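Local coordinates for protein beta-galactosidase (Trichoderma reesei, PDB 3OG2) that probably hydrolyses terminal non-reducing beta-D-galactose residues of beta-D-galactosides, as a family 35 glycoside hydrolase with a TIM-barrel domain, at residues F708-R716 / P839-R849; V907-R918 / K930-F941. All blocks are in the same frame, centred on the assembly; numbering follows the deposited sequence.

How the contacts relate
Downstream of the family 35 TIM barrel, the chain enters its all-beta domains. Contact 1 brings the start of strand 713-720 against the turn leading into helix 846-850, closing a long loop whose 122 intervening residues hold strands but no helix. Only then does contact 2 open, so the two follow in series without nesting. Contact 2 spans the hairpin of strands 917-923 and 926-932 and pairs strand 900-908 with strand 940-943, joining two sheets of one all-beta domain. The centres of contacts 1 and 2 lie about 21 Å apart, their nearest atoms about 5 Å. Asp783 connects them: it accepts from Thr712 of contact 1 and forms salt bridges with Arg918 and Lys930 of contact 2.

Contact 1 of 2, residues F708-R716 / P839-R849; sequences FHAGTLLFR and PLNEGGLFFER
The guanidinium of Arg849 meets the CD1 methyl of Leu714 at its edge, near its plane, with NH1 4.1 Å from that carbon. One face of the same group lies over Phe846 CA, and its NH2 sits in plane at the edge of the Phe846 ring, while the Phe847 ring carries Glu848 CG over one face. A bend at chi3 (-51°) folds the Arg849 chain back so that NH1 donates to Gly844 O at 2.8 Å, nearly in line with the carbonyl; NH2 is claimed by Glu670 and the C-terminal carboxylate of Tyr1003. Leu714 CD1 rests on that same oxygen, 3.4 Å from Gly844 O.

Earlier along both segments, the loop entering strand 713-720 of a five-stranded antiparallel sheet packs on the glycine turn before helix 846-850. Gly711 CA and Gly843 CA approach to 3.9 Å, a spacing that a beta carbon on either residue would violate. Gly844 N gives Thr712 O a weak hydrogen bond. Ala710 CB packs against Leu840, touching both O and the CD2 methyl. Thr712 crosses Leu845 at a slant, its CG2 3.9 Å from Leu845 CD2; with chi1 at -49°, OG1 swings beside its backbone N and bonds to Asp783. A valine here would probably leave Asp783 OD1 without its hydroxyl mate.

Leu845 sits at the N-cap, and Glu848 turns back to it: OE1 takes Leu845 N at 3.1 Å through its anti lone pair, OE2 takes Gly843 N. Water 1 links Thr712 N to OE1. One carboxylate thus satisfies two amides of this turn, which would probably stabilise its negative charge.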
loop_
_atom_site.group_PDB
_atom_site.type_symbol
_atom_site.label_atom_id
_atom_site.label_comp_id
_atom_site.label_asym_id
_atom_site.label_seq_id
_atom_site.Cartn_x
_atom_site.Cartn_y
_atom_site.Cartn_z
ATOM N N PHE A 708 -19.432 -8.509 18.657
ATOM C CA PHE A 708 -18.066 -8.997 18.596
ATOM C C PHE A 708 -17.650 -9.134 17.128
ATOM O O PHE A 708 -18.154 -10.062 16.472
ATOM C CB PHE A 708 -17.933 -10.354 19.312
ATOM C CG PHE A 708 -18.337 -10.248 20.781
ATOM C CD1 PHE A 708 -17.641 -9.425 21.654
ATOM C CD2 PHE A 708 -19.413 -11.014 21.229
ATOM C CE1 PHE A 708 -18.020 -9.384 22.977
ATOM C CE2 PHE A 708 -19.833 -10.956 22.535
ATOM C CZ PHE A 708 -19.110 -10.125 23.406
ATOM N N HIS A 709 -16.752 -8.276 16.674
ATOM C CA HIS A 709 -16.430 -8.211 15.242
ATOM C C HIS A 709 -14.990 -8.561 14.921
ATOM O O HIS A 709 -14.640 -8.574 13.722
ATOM C CB HIS A 709 -16.677 -6.756 14.708
ATOM C CG HIS A 709 -18.056 -6.314 15.102
ATOM N ND1 HIS A 709 -19.195 -7.070 14.800
ATOM C CD2 HIS A 709 -18.412 -5.241 15.855
ATOM C CE1 HIS A 709 -20.231 -6.409 15.334
ATOM N NE2 HIS A 709 -19.789 -5.309 15.960
ATOM N N ALA A 710 -14.164 -8.777 15.928
ATOM C CA ALA A 710 -12.718 -8.809 15.747
ATOM C C ALA A 710 -12.104 -10.042 16.451
ATOM O O ALA A 710 -12.353 -10.312 17.630
ATOM C CB ALA A 710 -12.069 -7.577 16.373
ATOM N N GLY A 711 -11.199 -10.713 15.749
ATOM C CA GLY A 711 -10.371 -11.733 16.381
ATOM C C GLY A 711 -11.129 -12.947 16.852
ATOM O O GLY A 711 -12.233 -13.312 16.393
ATOM N N THR A 712 -10.486 -13.647 17.817
ATOM C CA THR A 712 -10.960 -14.960 18.171
ATOM C C THR A 712 -12.223 -14.876 19.040
ATOM O O THR A 712 -12.336 -14.045 19.939
ATOM C CB THR A 712 -9.839 -15.670 18.989
ATOM O OG1 THR A 712 -8.603 -15.545 18.305
ATOM C CG2 THR A 712 -10.145 -17.150 19.234
ATOM N N LEU A 713 -13.173 -15.773 18.781
ATOM C CA LEU A 713 -14.390 -15.908 19.566
ATOM C C LEU A 713 -14.366 -17.188 20.393
ATOM O O LEU A 713 -13.744 -18.188 19.988
ATOM C CB LEU A 713 -15.589 -16.003 18.602
ATOM C CG LEU A 713 -15.783 -14.830 17.645
ATOM C CD1 LEU A 713 -17.001 -15.116 16.759
ATOM C CD2 LEU A 713 -15.927 -13.519 18.420
ATOM N N LEU A 714 -15.058 -17.168 21.528
ATOM C CA LEU A 714 -15.242 -18.358 22.334
ATOM C C LEU A 714 -16.722 -18.553 22.631
ATOM O O LEU A 714 -17.433 -17.584 22.859
ATOM C CB LEU A 714 -14.468 -18.362 23.642
ATOM C CG LEU A 714 -12.948 -18.498 23.524
ATOM C CD1 LEU A 714 -12.299 -17.162 23.273
ATOM C CD2 LEU A 714 -12.381 -19.146 24.802
ATOM N N PHE A 715 -17.126 -19.807 22.654
ATOM C CA PHE A 715 -18.492 -20.179 22.982
ATOM C C PHE A 715 -18.470 -21.224 24.079
ATOM O O PHE A 715 -17.594 -22.097 24.071
ATOM C CB PHE A 715 -19.221 -20.800 21.786
ATOM C CG PHE A 715 -19.286 -19.837 20.615
ATOM C CD1 PHE A 715 -18.206 -19.690 19.724
ATOM C CD2 PHE A 715 -20.410 -19.065 20.434
ATOM C CE1 PHE A 715 -18.285 -18.725 18.725
ATOM C CE2 PHE A 715 -20.557 -18.121 19.420
ATOM C CZ PHE A 715 -19.465 -17.976 18.590
ATOM N N ARG A 716 -19.422 -21.152 24.993
ATOM C CA ARG A 716 -19.522 -22.175 26.061
ATOM C C ARG A 716 -20.952 -22.710 26.036
ATOM O O ARG A 716 -21.902 -21.922 26.198
ATOM C CB ARG A 716 -19.189 -21.577 27.438
ATOM C CG ARG A 716 -17.682 -21.326 27.490
ATOM C CD ARG A 716 -17.273 -20.673 28.746
ATOM N NE ARG A 716 -17.587 -21.324 30.003
ATOM C CZ ARG A 716 -16.868 -22.297 30.545
ATOM N NH1 ARG A 716 -15.839 -22.815 29.850
ATOM N NH2 ARG A 716 -17.120 -22.804 31.749
ATOM N N PRO A 839 -10.861 -0.409 17.666
ATOM C CA PRO A 839 -11.901 -1.398 17.915
ATOM C C PRO A 839 -11.528 -2.821 17.483
ATOM O O PRO A 839 -12.283 -3.724 17.852
ATOM C CB PRO A 839 -13.099 -0.906 17.055
ATOM C CG PRO A 839 -12.459 -0.054 15.968
ATOM C CD PRO A 839 -11.241 0.583 16.605
ATOM N N LEU A 840 -10.486 -3.037 16.693
ATOM C CA LEU A 840 -10.222 -4.369 16.118
ATOM C C LEU A 840 -8.967 -5.005 16.720
ATOM O O LEU A 840 -8.790 -6.218 16.571
ATOM C CB LEU A 840 -10.057 -4.279 14.602
ATOM C CG LEU A 840 -11.241 -3.597 13.881
ATOM C CD1 LEU A 840 -11.016 -3.638 12.385
ATOM C CD2 LEU A 840 -12.563 -4.290 14.247
ATOM N N ASN A 841 -8.141 -4.232 17.437
ATOM C CA ASN A 841 -6.839 -4.738 17.869
ATOM C C ASN A 841 -6.888 -6.022 18.675
ATOM O O ASN A 841 -6.055 -6.910 18.461
ATOM C CB ASN A 841 -6.126 -3.586 18.647
ATOM C CG ASN A 841 -4.691 -3.963 19.021
ATOM O OD1 ASN A 841 -3.879 -4.200 18.110
ATOM N ND2 ASN A 841 -4.396 -4.003 20.310
ATOM N N GLU A 842 -7.848 -6.082 19.619
ATOM C CA GLU A 842 -7.989 -7.249 20.470
ATOM C C GLU A 842 -9.056 -8.218 20.011
ATOM O O GLU A 842 -10.153 -7.764 19.658
ATOM C CB GLU A 842 -8.605 -6.910 21.829
ATOM C CG GLU A 842 -7.808 -5.958 22.571
ATOM C CD GLU A 842 -8.380 -5.506 23.914
ATOM O OE1 GLU A 842 -9.389 -5.944 24.554
ATOM O OE2 GLU A 842 -7.641 -4.593 24.344
ATOM N N GLY A 843 -8.766 -9.494 20.093
ATOM C CA GLY A 843 -9.827 -10.499 19.994
ATOM C C GLY A 843 -10.300 -10.931 21.378
ATOM O O GLY A 843 -10.099 -10.196 22.380
ATOM N N GLY A 844 -10.904 -12.132 21.432
ATOM C CA GLY A 844 -11.598 -12.584 22.628
ATOM C C GLY A 844 -10.774 -13.539 23.494
ATOM O O GLY A 844 -11.384 -14.079 24.429
ATOM N N LEU A 845 -9.507 -13.836 23.173
ATOM C CA LEU A 845 -8.817 -14.780 24.028
ATOM C C LEU A 845 -8.616 -14.190 25.444
ATOM O O LEU A 845 -8.524 -12.981 25.609
ATOM C CB LEU A 845 -7.434 -15.088 23.436
ATOM C CG LEU A 845 -7.460 -15.972 22.170
ATOM C CD1 LEU A 845 -6.093 -16.010 21.519
ATOM C CD2 LEU A 845 -7.971 -17.376 22.470
ATOM N N PHE A 846 -8.567 -15.074 26.452
ATOM C CA PHE A 846 -8.505 -14.620 27.825
ATOM C C PHE A 846 -7.428 -13.582 28.046
ATOM O O PHE A 846 -7.681 -12.542 28.672
ATOM C CB PHE A 846 -8.255 -15.832 28.742
ATOM C CG PHE A 846 -7.892 -15.485 30.163
ATOM C CD1 PHE A 846 -8.932 -15.152 31.049
ATOM C CD2 PHE A 846 -6.575 -15.506 30.587
ATOM C CE1 PHE A 846 -8.583 -14.826 32.354
ATOM C CE2 PHE A 846 -6.230 -15.183 31.890
ATOM C CZ PHE A 846 -7.263 -14.846 32.770
ATOM N N PHE A 847 -6.215 -13.806 27.539
ATOM C CA PHE A 847 -5.160 -12.798 27.856
ATOM C C PHE A 847 -5.512 -11.423 27.283
ATOM O O PHE A 847 -5.172 -10.380 27.895
ATOM C CB PHE A 847 -3.766 -13.231 27.393
ATOM C CG PHE A 847 -3.557 -13.141 25.876
ATOM C CD1 PHE A 847 -2.940 -12.027 25.351
ATOM C CD2 PHE A 847 -3.971 -14.135 25.013
ATOM C CE1 PHE A 847 -2.704 -11.847 23.993
ATOM C CE2 PHE A 847 -3.742 -14.004 23.635
ATOM C CZ PHE A 847 -3.132 -12.857 23.132
ATOM N N GLU A 848 -6.163 -11.380 26.101
ATOM C CA GLU A 848 -6.564 -10.097 25.493
ATOM C C GLU A 848 -7.655 -9.426 26.319
ATOM O O GLU A 848 -7.618 -8.216 26.552
ATOM C CB GLU A 848 -7.080 -10.361 24.051
ATOM C CG GLU A 848 -6.028 -10.993 23.146
ATOM C CD GLU A 848 -6.577 -11.255 21.749
ATOM O OE1 GLU A 848 -7.419 -12.198 21.561
ATOM O OE2 GLU A 848 -6.138 -10.518 20.828
ATOM N N ARG A 849 -8.646 -10.257 26.753
ATOM C CA ARG A 849 -9.743 -9.682 27.508
ATOM C C ARG A 849 -9.219 -9.029 28.778
ATOM O O ARG A 849 -9.760 -8.006 29.210
ATOM C CB ARG A 849 -10.771 -10.760 27.906
ATOM C CG ARG A 849 -11.369 -11.449 26.656
ATOM C CD ARG A 849 -12.551 -12.318 27.047
ATOM N NE ARG A 849 -12.370 -13.268 28.142
ATOM C CZ ARG A 849 -12.205 -14.579 28.063
ATOM N NH1 ARG A 849 -12.089 -15.223 26.903
ATOM N NH2 ARG A 849 -12.127 -15.295 29.174
HETATM O O HOH W 1 -7.730 -12.946 18.893
#

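Contact 2 of 2, residues V907-R918 / K930-F941; sequences VFDNATAAAPYR and KYVSNIGPQTEF. With NAG (2-acetamido-2-deoxy-beta-D-glucopyranose), chain C; NAG (2-acetamido-2-deoxy-beta-D-glucopyranose), chain B.
Phe908 and Tyr931 slide past each other in an offset stack, ring centroids 4.3 Å apart and planes at 11°, so that the CB of each lies over the other's ring. Phe941 closes in obliquely, its CE1 3.7 Å from Phe908 CD1, while Tyr917 lies obliquely beside Tyr931, its OH 3.3 Å from Tyr931 CE2. Into the hollow beside Tyr931 fits the acetyl methyl of the N-linked sugar on Asn910, C8 lying 3.3 Å from Tyr931 CE1. Ser933 CB sits over one face of the Tyr917 ring, offset toward its rim. At chi1 81° Ser933 OG accepts from Tyr917 N at 2.9 Å; Ser933 N in turn donates to Tyr917 O.

Two antiparallel non-hydrogen-bonded pairs frame this cluster. In Val907/Glu940, CG2 leans on CG, and next to it Phe908 N donates to Thr939 O. In Arg918/Val932, within the hairpin of strands 917-923 and 926-932, Val932 CG2 covers one face of the guanidinium, whose NH2 is paired with Asp783. Pro916 CB leans on Asn934 CB.

Water 2 thus satisfies Asp909 O and both tyrosine hydroxyls, while the sugar's N2 donates to Ser933 O and its methyl packs on Tyr931.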
loop_
_atom_site.group_PDB
_atom_site.type_symbol
_atom_site.label_atom_id
_atom_site.label_comp_id
_atom_site.label_asym_id
_atom_site.label_seq_id
_atom_site.Cartn_x
_atom_site.Cartn_y
_atom_site.Cartn_z
ATOM N N VAL A 907 11.017 -12.935 13.495
ATOM C CA VAL A 907 11.013 -14.051 12.542
ATOM C C VAL A 907 10.748 -15.373 13.237
ATOM O O VAL A 907 11.538 -15.722 14.158
ATOM C CB VAL A 907 12.336 -14.190 11.764
ATOM C CG1 VAL A 907 12.336 -15.357 10.785
ATOM C CG2 VAL A 907 12.561 -12.886 10.996
ATOM N N PHE A 908 9.732 -16.097 12.828
ATOM C CA PHE A 908 9.421 -17.414 13.333
ATOM C C PHE A 908 10.123 -18.438 12.422
ATOM O O PHE A 908 10.053 -18.328 11.197
ATOM C CB PHE A 908 7.898 -17.631 13.207
ATOM C CG PHE A 908 7.057 -16.878 14.233
ATOM C CD1 PHE A 908 6.812 -15.511 14.120
ATOM C CD2 PHE A 908 6.490 -17.493 15.338
ATOM C CE1 PHE A 908 6.033 -14.825 15.065
ATOM C CE2 PHE A 908 5.705 -16.858 16.267
ATOM C CZ PHE A 908 5.463 -15.515 16.130
ATOM N N ASP A 909 10.722 -19.441 13.076
ATOM C CA ASP A 909 11.326 -20.560 12.342
ATOM C C ASP A 909 10.258 -21.588 11.994
ATOM O O ASP A 909 9.528 -22.022 12.890
ATOM C CB ASP A 909 12.416 -21.172 13.227
ATOM C CG ASP A 909 13.317 -22.239 12.698
ATOM O OD1 ASP A 909 13.143 -22.616 11.526
ATOM O OD2 ASP A 909 14.217 -22.709 13.432
ATOM N N ASN A 910 10.105 -21.976 10.752
ATOM C CA ASN A 910 9.053 -22.938 10.454
ATOM C C ASN A 910 9.669 -24.308 10.210
ATOM O O ASN A 910 10.221 -24.525 9.115
ATOM C CB ASN A 910 8.258 -22.518 9.229
ATOM C CG ASN A 910 7.154 -23.492 8.927
ATOM O OD1 ASN A 910 6.724 -24.279 9.796
ATOM N ND2 ASN A 910 6.657 -23.482 7.697
ATOM N N ALA A 911 9.562 -25.159 11.252
ATOM C CA ALA A 911 10.190 -26.483 11.279
ATOM C C ALA A 911 9.272 -27.579 10.733
ATOM O O ALA A 911 8.238 -27.828 11.333
ATOM C CB ALA A 911 10.636 -26.884 12.677
ATOM N N THR A 912 9.686 -28.191 9.635
ATOM C CA THR A 912 8.844 -28.956 8.731
ATOM C C THR A 912 8.097 -29.981 9.554
ATOM O O THR A 912 6.913 -30.274 9.410
ATOM C CB THR A 912 9.606 -29.668 7.605
ATOM O OG1 THR A 912 9.121 -29.208 6.325
ATOM C CG2 THR A 912 9.387 -31.177 7.595
ATOM N N ALA A 913 8.902 -30.542 10.480
ATOM C CA ALA A 913 8.105 -31.545 11.196
ATOM C C ALA A 913 7.784 -30.930 12.539
ATOM O O ALA A 913 8.605 -31.038 13.463
ATOM C CB ALA A 913 8.810 -32.886 11.245
ATOM N N ALA A 914 6.602 -30.292 12.562
ATOM C CA ALA A 914 6.215 -29.797 13.875
ATOM C C ALA A 914 4.690 -29.710 13.925
ATOM O O ALA A 914 4.023 -29.371 12.942
ATOM C CB ALA A 914 6.946 -28.516 14.176
ATOM N N ALA A 915 4.183 -30.055 15.092
ATOM C CA ALA A 915 2.764 -29.916 15.398
ATOM C C ALA A 915 2.279 -28.496 15.072
ATOM O O ALA A 915 2.955 -27.479 15.260
ATOM C CB ALA A 915 2.502 -30.246 16.848
ATOM N N PRO A 916 1.059 -28.453 14.556
ATOM C CA PRO A 916 0.486 -27.192 14.109
ATOM C C PRO A 916 0.081 -26.237 15.228
ATOM O O PRO A 916 -0.442 -26.670 16.272
ATOM C CB PRO A 916 -0.765 -27.649 13.333
ATOM C CG PRO A 916 -1.102 -28.963 13.985
ATOM C CD PRO A 916 0.188 -29.636 14.346
ATOM N N TYR A 917 0.339 -24.934 15.009
ATOM C CA TYR A 917 -0.087 -23.952 15.977
ATOM C C TYR A 917 -0.375 -22.615 15.267
ATOM O O TYR A 917 0.073 -22.404 14.146
ATOM C CB TYR A 917 0.946 -23.739 17.085
ATOM C CG TYR A 917 2.264 -23.108 16.670
ATOM C CD1 TYR A 917 3.291 -23.888 16.122
ATOM C CD2 TYR A 917 2.478 -21.763 16.855
ATOM C CE1 TYR A 917 4.490 -23.311 15.754
ATOM C CE2 TYR A 917 3.687 -21.187 16.491
ATOM C CZ TYR A 917 4.679 -21.945 15.952
ATOM O OH TYR A 917 5.870 -21.346 15.614
ATOM N N ARG A 918 -1.105 -21.818 16.051
ATOM C CA ARG A 918 -1.376 -20.446 15.621
ATOM C C ARG A 918 -0.762 -19.537 16.667
ATOM O O ARG A 918 -0.796 -19.897 17.863
ATOM C CB ARG A 918 -2.890 -20.178 15.485
ATOM C CG ARG A 918 -3.473 -21.212 14.507
ATOM C CD ARG A 918 -4.977 -21.124 14.414
ATOM N NE ARG A 918 -5.544 -19.911 13.785
ATOM C CZ ARG A 918 -5.848 -19.807 12.514
ATOM N NH1 ARG A 918 -5.591 -20.824 11.678
ATOM N NH2 ARG A 918 -6.375 -18.678 12.061
ATOM N N LYS A 930 -0.378 -12.369 12.906
ATOM C CA LYS A 930 -1.070 -13.612 13.061
ATOM C C LYS A 930 -0.242 -14.603 12.246
ATOM O O LYS A 930 -0.100 -14.518 11.054
ATOM C CB LYS A 930 -2.517 -13.485 12.501
ATOM C CG LYS A 930 -3.289 -14.787 12.656
ATOM C CD LYS A 930 -4.807 -14.587 12.543
ATOM C CE LYS A 930 -5.443 -14.182 13.852
ATOM N NZ LYS A 930 -6.935 -14.111 13.814
ATOM N N TYR A 931 0.307 -15.572 12.977
ATOM C CA TYR A 931 1.178 -16.592 12.415
ATOM C C TYR A 931 0.434 -17.909 12.433
ATOM O O TYR A 931 -0.088 -18.307 13.468
ATOM C CB TYR A 931 2.439 -16.704 13.301
ATOM C CG TYR A 931 3.387 -17.788 12.805
ATOM C CD1 TYR A 931 4.161 -17.535 11.674
ATOM C CD2 TYR A 931 3.476 -19.006 13.437
ATOM C CE1 TYR A 931 5.031 -18.518 11.190
ATOM C CE2 TYR A 931 4.338 -20.025 13.010
ATOM C CZ TYR A 931 5.105 -19.745 11.881
ATOM O OH TYR A 931 5.976 -20.696 11.394
ATOM N N VAL A 932 0.417 -18.616 11.300
ATOM C CA VAL A 932 -0.354 -19.832 11.212
ATOM C C VAL A 932 0.595 -20.892 10.662
ATOM O O VAL A 932 0.906 -20.942 9.469
ATOM C CB VAL A 932 -1.638 -19.705 10.342
ATOM C CG1 VAL A 932 -2.344 -21.058 10.283
ATOM C CG2 VAL A 932 -2.559 -18.621 10.913
ATOM N N SER A 933 1.057 -21.752 11.573
ATOM C CA SER A 933 2.263 -22.539 11.244
ATOM C C SER A 933 1.992 -23.558 10.141
ATOM O O SER A 933 2.920 -23.933 9.399
ATOM C CB SER A 933 2.824 -23.222 12.507
ATOM O OG SER A 933 2.080 -24.424 12.777
ATOM N N ASN A 934 0.729 -24.003 10.011
ATOM C CA ASN A 934 0.393 -25.054 9.042
ATOM C C ASN A 934 -0.258 -24.470 7.785
ATOM O O ASN A 934 -0.681 -25.251 6.945
ATOM C CB ASN A 934 -0.535 -26.109 9.675
ATOM C CG ASN A 934 -1.851 -25.490 10.147
ATOM O OD1 ASN A 934 -1.892 -24.401 10.677
ATOM N ND2 ASN A 934 -2.967 -26.215 9.927
ATOM N N ILE A 935 -0.303 -23.135 7.634
ATOM C CA ILE A 935 -0.927 -22.538 6.462
ATOM C C ILE A 935 0.013 -21.509 5.822
ATOM O O ILE A 935 0.221 -21.536 4.584
ATOM C CB ILE A 935 -2.271 -21.878 6.787
ATOM C CG1 ILE A 935 -3.212 -22.931 7.398
ATOM C CG2 ILE A 935 -2.847 -21.224 5.514
ATOM C CD1 ILE A 935 -4.625 -22.385 7.715
ATOM N N GLY A 936 0.627 -20.600 6.577
ATOM C CA GLY A 936 1.603 -19.693 5.995
ATOM C C GLY A 936 0.965 -18.605 5.158
ATOM O O GLY A 936 -0.267 -18.440 5.137
ATOM N N PRO A 937 1.749 -17.830 4.401
ATOM C CA PRO A 937 3.195 -18.043 4.209
ATOM C C PRO A 937 4.071 -17.177 5.088
ATOM O O PRO A 937 5.315 -17.265 5.012
ATOM C CB PRO A 937 3.372 -17.559 2.752
ATOM C CG PRO A 937 2.457 -16.367 2.710
ATOM C CD PRO A 937 1.239 -16.730 3.531
ATOM N N GLN A 938 3.466 -16.287 5.897
ATOM C CA GLN A 938 4.345 -15.308 6.587
ATOM C C GLN A 938 5.134 -15.863 7.768
ATOM O O GLN A 938 4.526 -16.437 8.678
ATOM C CB GLN A 938 3.467 -14.124 7.040
ATOM C CG GLN A 938 4.337 -12.962 7.572
ATOM C CD GLN A 938 3.552 -11.691 7.742
ATOM O OE1 GLN A 938 2.297 -11.656 7.666
ATOM N NE2 GLN A 938 4.276 -10.598 7.976
ATOM N N THR A 939 6.438 -15.642 7.746
ATOM C CA THR A 939 7.288 -16.018 8.879
ATOM C C THR A 939 7.987 -14.800 9.466
ATOM O O THR A 939 8.442 -14.834 10.602
ATOM C CB THR A 939 8.382 -17.026 8.465
ATOM O OG1 THR A 939 9.077 -16.523 7.292
ATOM C CG2 THR A 939 7.797 -18.401 8.125
ATOM N N GLU A 940 8.082 -13.693 8.704
ATOM C CA GLU A 940 8.814 -12.490 9.138
ATOM C C GLU A 940 7.817 -11.361 9.282
ATOM O O GLU A 940 7.092 -11.023 8.303
ATOM C CB GLU A 940 9.903 -12.188 8.116
ATOM C CG GLU A 940 10.593 -10.844 8.410
ATOM C CD GLU A 940 11.912 -10.688 7.717
ATOM O OE1 GLU A 940 12.369 -11.576 6.972
ATOM O OE2 GLU A 940 12.547 -9.627 7.932
ATOM N N PHE A 941 7.756 -10.757 10.466
ATOM C CA PHE A 941 6.752 -9.769 10.879
ATOM C C PHE A 941 7.419 -8.444 11.182
ATOM O O PHE A 941 7.939 -8.286 12.297
ATOM C CB PHE A 941 5.970 -10.279 12.132
ATOM C CG PHE A 941 5.147 -11.499 11.735
ATOM C CD1 PHE A 941 5.660 -12.773 11.743
ATOM C CD2 PHE A 941 3.801 -11.319 11.325
ATOM C CE1 PHE A 941 4.873 -13.893 11.385
ATOM C CE2 PHE A 941 3.005 -12.429 11.001
ATOM C CZ PHE A 941 3.538 -13.695 11.011
HETATM C C1 NAG C . 5.476 -24.220 7.363
HETATM C C2 NAG C . 4.602 -23.292 6.502
HETATM C C3 NAG C . 3.387 -24.098 6.021
HETATM C C4 NAG C . 3.828 -25.354 5.256
HETATM C C5 NAG C . 4.860 -26.140 6.100
HETATM C C6 NAG C . 5.458 -27.308 5.321
HETATM C C7 NAG C . 4.552 -20.951 7.203
HETATM C C8 NAG C . 4.238 -20.011 8.359
HETATM N N2 NAG C . 4.135 -22.196 7.363
HETATM O O3 NAG C . 2.571 -23.260 5.220
HETATM O O4 NAG C . 2.699 -26.199 5.109
HETATM O O5 NAG C . 5.901 -25.292 6.538
HETATM O O6 NAG C . 6.187 -28.113 6.272
HETATM O O7 NAG C . 5.191 -20.584 6.233
HETATM C C1 NAG B . 2.145 -26.356 3.951
HETATM C C2 NAG B . 1.205 -27.569 3.987
HETATM C C3 NAG B . 0.508 -27.714 2.632
HETATM C C4 NAG B . -0.217 -26.410 2.276
HETATM C C5 NAG B . 0.768 -25.229 2.386
HETATM C C6 NAG B . 0.151 -23.861 2.063
HETATM C C7 NAG B . 1.905 -29.481 5.262
HETATM C C8 NAG B . 2.968 -30.536 5.408
HETATM N N2 NAG B . 1.983 -28.804 4.107
HETATM O O3 NAG B . -0.464 -28.747 2.759
HETATM O O4 NAG B . -0.635 -26.555 0.938
HETATM O O5 NAG B . 1.361 -25.202 3.670
HETATM O O6 NAG B . -0.852 -23.553 3.031
HETATM O O7 NAG B . 1.515 -28.862 6.270
HETATM O O HOH W 2 6.898 -22.432 13.353
HETATM O O HOH W 3 4.102 -26.286 12.888
HETATM O O HOH W 4 -4.265 -23.313 11.865
#